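Local coordinates for hypoxanthine phosphoribosyltransferase (Leishmania donovani, PDB 7CMJ), which transfers the 5-phosphoribosyl group of phosphoribosylpyrophosphate onto hypoxanthine or guanine, making IMP or GMP in purine salvage, at residues R119-V124 against A147-V152. Numbering follows the deposited sequence.
Sequences RHILIV and ASLKTV
Residues 120-124 and 148-152 run side by side as parallel strands, their axes inclined by 25°, and are joined by main-chain hydrogen bonds from Ser148 N to Arg119 O at one end, through Ile121 N to Ser148 O, Lys150 N to Ile121 O and Ile123 N to Lys150 O, to Val152 N to Ile123 O at the other. They are the two strands of a beta-alpha-beta unit, linked by helix 131-142, within the mixed sheet of the phosphoribosyltransferase fold; strand 59-64 borders 120-125 on its other edge. Ile121, Ile123, Leu149 and Thr151 share the face packed against helix 131-142. There the CD1 branch of Leu149, whose CG is anti to the backbone N (chi1 176°), reaches across to Ile123 CG1 at 3.8 Å. The same Leu149 CD1 also meets Ile121 CB at 4.0 Å, while Met138 packs on both Leu149 and Ile123. Thr151 offers its methyl to Ile123, with CG2 4.0 Å from Ile123 CB, and its hydroxyl is hydrogen-bonded to Leu166 O.

On the opposite face, Leu122 and Val152 meet at about a right angle, Leu122 CD2 lying 3.8 Å from Val152 CG1. The same methyl of Val152 touches Val124 CG2, the two valines lying alongside each other and facing helix 69-81. Strand 120-125 runs on into Glu125 and Asp126, which bind the barium ion and begin a stretch that probably also binds GMP.

At the far end of this face, the His120 imidazole has Ala147 CB over one face, a CH-pi contact displaced from the ring centre, 4.0 Å from the centroid. Ser148 approaches the ring edge instead, and its OG forms a hydrogen bond with His120 ND1 at 2.9 Å.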
# COMPACT_ATOMS: atom_id res chain seq x y z
N ARG A 119 7.23 4.72 21.63
CA ARG A 119 8.17 3.62 21.50
C ARG A 119 9.50 4.15 21.00
O ARG A 119 9.59 5.25 20.45
CB ARG A 119 7.66 2.55 20.54
CG ARG A 119 6.33 1.97 20.95
CD ARG A 119 6.60 0.91 21.97
NE ARG A 119 5.79 1.08 23.16
CZ ARG A 119 4.62 0.50 23.33
NH1 ARG A 119 4.13 -0.30 22.38
NH2 ARG A 119 3.93 0.72 24.44
N HIS A 120 10.54 3.34 21.19
CA HIS A 120 11.87 3.71 20.74
C HIS A 120 12.12 3.06 19.38
O HIS A 120 12.11 1.83 19.25
CB HIS A 120 12.95 3.32 21.75
CG HIS A 120 12.71 3.86 23.12
ND1 HIS A 120 12.94 5.18 23.46
CD2 HIS A 120 12.30 3.26 24.26
CE1 HIS A 120 12.66 5.37 24.74
NE2 HIS A 120 12.28 4.21 25.25
N ILE A 121 12.36 3.90 18.38
CA ILE A 121 12.50 3.44 17.00
C ILE A 121 13.90 3.70 16.51
O ILE A 121 14.48 4.78 16.74
CB ILE A 121 11.50 4.15 16.07
CG1 ILE A 121 10.08 4.00 16.59
CG2 ILE A 121 11.67 3.62 14.64
CD1 ILE A 121 9.17 4.88 15.84
N LEU A 122 14.45 2.73 15.81
CA LEU A 122 15.72 2.86 15.12
C LEU A 122 15.45 2.65 13.63
O LEU A 122 15.06 1.56 13.22
CB LEU A 122 16.72 1.85 15.66
CG LEU A 122 18.18 2.11 15.32
CD1 LEU A 122 18.58 3.47 15.83
CD2 LEU A 122 19.06 1.00 15.93
N ILE A 123 15.62 3.71 12.84
CA ILE A 123 15.50 3.60 11.39
C ILE A 123 16.75 2.88 10.88
O ILE A 123 17.88 3.33 11.12
CB ILE A 123 15.35 4.97 10.73
CG1 ILE A 123 14.05 5.64 11.17
CG2 ILE A 123 15.38 4.85 9.22
CD1 ILE A 123 13.85 7.03 10.60
N VAL A 124 16.55 1.76 10.18
CA VAL A 124 17.66 0.95 9.68
C VAL A 124 17.88 1.26 8.20
O VAL A 124 17.01 1.03 7.36
CB VAL A 124 17.41 -0.54 9.89
CG1 VAL A 124 18.57 -1.34 9.29
CG2 VAL A 124 17.24 -0.82 11.37
N ALA A 147 8.64 7.53 21.38
CA ALA A 147 9.35 7.94 22.59
C ALA A 147 10.75 8.42 22.25
O ALA A 147 11.23 9.42 22.83
CB ALA A 147 9.39 6.79 23.60
N SER A 148 11.42 7.74 21.32
CA SER A 148 12.72 8.15 20.81
C SER A 148 12.80 7.79 19.33
O SER A 148 12.16 6.84 18.87
CB SER A 148 13.88 7.48 21.56
OG SER A 148 14.21 6.19 21.00
N LEU A 149 13.62 8.54 18.59
CA LEU A 149 13.90 8.20 17.20
C LEU A 149 15.39 8.36 16.94
O LEU A 149 15.93 9.46 17.07
CB LEU A 149 13.08 9.08 16.25
CG LEU A 149 13.35 8.89 14.76
CD1 LEU A 149 13.05 7.44 14.34
CD2 LEU A 149 12.58 9.91 13.91
N LYS A 150 16.06 7.26 16.58
CA LYS A 150 17.46 7.27 16.17
C LYS A 150 17.61 6.52 14.85
O LYS A 150 16.71 5.79 14.42
CB LYS A 150 18.38 6.66 17.24
CG LYS A 150 18.40 7.40 18.58
CD LYS A 150 19.13 8.72 18.46
CE LYS A 150 18.75 9.69 19.58
NZ LYS A 150 19.41 9.38 20.89
N THR A 151 18.76 6.69 14.20
CA THR A 151 19.04 6.02 12.93
C THR A 151 20.34 5.22 13.00
O THR A 151 21.31 5.63 13.67
CB THR A 151 19.15 7.03 11.77
OG1 THR A 151 20.34 7.82 11.94
CG2 THR A 151 17.93 7.93 11.70
N VAL A 152 20.37 4.08 12.31
CA VAL A 152 21.58 3.28 12.17
C VAL A 152 21.84 3.08 10.68
O VAL A 152 20.95 2.62 9.95
CB VAL A 152 21.49 1.93 12.89
CG1 VAL A 152 20.33 1.06 12.33
CG2 VAL A 152 22.82 1.19 12.78